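Local coordinates for putative cell adhesion protein (Parabacteroides distasonis, PDB 3LIU) that is a putative fimbrillin of the FimA/Mfa1 family that probably assembles into pili and mediates cell adhesion, at residues K123-S128 with R173-I178. Sequence-based numbering, arbitrary orientation.
Sequences KGLTMS and RDVASI
Met127 and Arg173 face each other as an antiparallel, non-hydrogen-bonded beta pair, deep in the middle of the chain, where strands 127-136 and 172-185 pair, probably close to the junction between two beta domains. Their CA atoms lie 4.0 Å apart. The two side chains leave the same face of the sheet and run side by side, CG of the selenomethionine 3.9 Å from CG of Arg173. The arginine is extended from CG to NE, and its guanidinium is held by a salt bridge from NH2 to Asp40 and by hydrogen bonds from NH1 to Asn357 OD1 and Trp392 O. Leu125 CD1 sits at the edge of that guanidinium, near its plane, and also packs 3.9 Å from Val175 CG2, the two apolar side chains crossing at about a right angle. One backbone bond joins the segments, Asp174 N donating to Thr126 O over 2.8 Å. With CG turned anti to its own carbonyl carbon (chi1 -78°), Asp174 points toward 123-128, its two carboxylate oxygens reaching Thr126 and Ser128. OD2 lies 3.6 Å from Thr126 CG2. OD1 is 3.1 Å from Ser128 OG, a hydroxyl whose stronger polar partner is Val214. The main polar tie of the buried carboxylate is the salt bridge from OD1 to Arg356 NH2. Shortening this side chain to an alanine here would probably leave Arg356 without this counter-charge and open a gap beside the Thr126 methyl. The Lys123 side chain curls back so that NZ donates to Gly124 O and Thr126 OG1; Glu119 OE1 forms a salt bridge with NZ, and OE2 a hydrogen bond with OG1. Such a strand pair, giving way to a linker that next bonds to Asn357 and strand 358-366, is consistent with the interdomain junction of a two-domain, transthyretin-like fimbrillin.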
loop_
_atom_site.group_PDB
_atom_site.type_symbol
_atom_site.label_atom_id
_atom_site.label_comp_id
_atom_site.label_asym_id
_atom_site.label_seq_id
_atom_site.Cartn_x
_atom_site.Cartn_y
_atom_site.Cartn_z
ATOM N N LYS A 123 2.387 -1.176 -14.689
ATOM C CA LYS A 123 0.960 -1.551 -14.659
ATOM C C LYS A 123 0.075 -0.354 -14.346
ATOM O O LYS A 123 -1.067 -0.230 -14.855
ATOM C CB LYS A 123 0.682 -2.626 -13.615
ATOM C CG LYS A 123 -0.833 -2.955 -13.492
ATOM C CD LYS A 123 -1.077 -4.096 -12.534
ATOM C CE LYS A 123 -0.955 -3.645 -11.060
ATOM N NZ LYS A 123 -1.978 -2.745 -10.613
ATOM N N GLY A 124 0.596 0.532 -13.498
ATOM C CA GLY A 124 -0.271 1.446 -12.780
ATOM C C GLY A 124 -0.631 0.781 -11.464
ATOM O O GLY A 124 -0.780 -0.428 -11.387
ATOM N N LEU A 125 -0.741 1.570 -10.411
ATOM C CA LEU A 125 -1.046 1.050 -9.083
ATOM C C LEU A 125 -2.539 0.763 -8.993
ATOM O O LEU A 125 -3.362 1.515 -9.516
ATOM C CB LEU A 125 -0.647 2.068 -8.015
ATOM C CG LEU A 125 0.841 2.409 -8.002
ATOM C CD1 LEU A 125 1.134 3.424 -6.955
ATOM C CD2 LEU A 125 1.655 1.119 -7.735
ATOM N N THR A 126 -2.902 -0.332 -8.346
ATOM C CA THR A 126 -4.306 -0.659 -8.244
ATOM C C THR A 126 -5.003 0.384 -7.366
ATOM O O THR A 126 -4.527 0.700 -6.279
ATOM C CB THR A 126 -4.554 -2.046 -7.632
ATOM O OG1 THR A 126 -3.667 -3.017 -8.222
ATOM C CG2 THR A 126 -6.037 -2.450 -7.879
HETATM N N MSE A 127 -6.131 0.905 -7.823
HETATM C CA MSE A 127 -6.937 1.866 -7.036
HETATM C C MSE A 127 -8.409 1.460 -7.121
HETATM O O MSE A 127 -8.814 0.837 -8.101
HETATM C CB MSE A 127 -6.831 3.285 -7.642
HETATM C CG MSE A 127 -5.452 3.803 -7.818
HETATM SE SE MSE A 127 -5.405 5.077 -9.269
HETATM C CE MSE A 127 -3.454 5.331 -9.325
ATOM N N SER A 128 -9.211 1.857 -6.147
ATOM C CA SER A 128 -10.643 1.597 -6.196
ATOM C C SER A 128 -11.474 2.744 -5.683
ATOM O O SER A 128 -11.021 3.521 -4.884
ATOM C CB SER A 128 -11.015 0.384 -5.357
ATOM O OG SER A 128 -10.427 0.460 -4.074
ATOM N N ARG A 173 -5.922 4.720 -3.862
ATOM C CA ARG A 173 -4.919 3.672 -4.085
ATOM C C ARG A 173 -5.082 2.536 -3.084
ATOM O O ARG A 173 -5.504 2.750 -1.965
ATOM C CB ARG A 173 -3.503 4.216 -3.987
ATOM C CG ARG A 173 -3.114 5.218 -5.059
ATOM C CD ARG A 173 -1.662 5.677 -4.847
ATOM N NE ARG A 173 -1.251 6.780 -5.728
ATOM C CZ ARG A 173 -1.561 8.075 -5.559
ATOM N NH1 ARG A 173 -2.317 8.464 -4.570
ATOM N NH2 ARG A 173 -1.113 8.999 -6.408
ATOM N N ASP A 174 -4.721 1.333 -3.514
ATOM C CA ASP A 174 -4.781 0.154 -2.689
ATOM C C ASP A 174 -3.403 -0.111 -2.015
ATOM O O ASP A 174 -3.274 -1.051 -1.252
ATOM C CB ASP A 174 -5.209 -1.063 -3.537
ATOM C CG ASP A 174 -6.729 -1.113 -3.837
ATOM O OD1 ASP A 174 -7.496 -0.188 -3.496
ATOM O OD2 ASP A 174 -7.170 -2.137 -4.424
ATOM N N VAL A 175 -2.375 0.704 -2.297
ATOM C CA VAL A 175 -1.066 0.534 -1.705
ATOM C C VAL A 175 -0.744 1.762 -0.809
ATOM O O VAL A 175 -1.388 2.809 -0.927
ATOM C CB VAL A 175 0.075 0.352 -2.763
ATOM C CG1 VAL A 175 -0.019 -0.998 -3.483
ATOM C CG2 VAL A 175 0.069 1.496 -3.760
ATOM N N ALA A 176 0.263 1.602 0.047
ATOM C CA ALA A 176 0.905 2.680 0.834
ATOM C C ALA A 176 2.320 2.830 0.322
ATOM O O ALA A 176 2.866 1.889 -0.287
ATOM C CB ALA A 176 0.931 2.345 2.375
ATOM N N SER A 177 2.924 4.003 0.584
ATOM C CA SER A 177 4.283 4.287 0.162
ATOM C C SER A 177 5.132 4.440 1.395
ATOM O O SER A 177 4.733 5.168 2.307
ATOM C CB SER A 177 4.320 5.594 -0.615
ATOM O OG SER A 177 5.666 6.047 -0.765
ATOM N N ILE A 178 6.267 3.734 1.465
ATOM C CA ILE A 178 7.144 3.843 2.617
ATOM C C ILE A 178 8.522 4.268 2.139
ATOM O O ILE A 178 9.092 3.669 1.199
ATOM C CB ILE A 178 7.244 2.510 3.442
ATOM C CG1 ILE A 178 5.881 2.097 3.973
ATOM C CG2 ILE A 178 8.217 2.654 4.618
ATOM C CD1 ILE A 178 5.839 0.688 4.689
#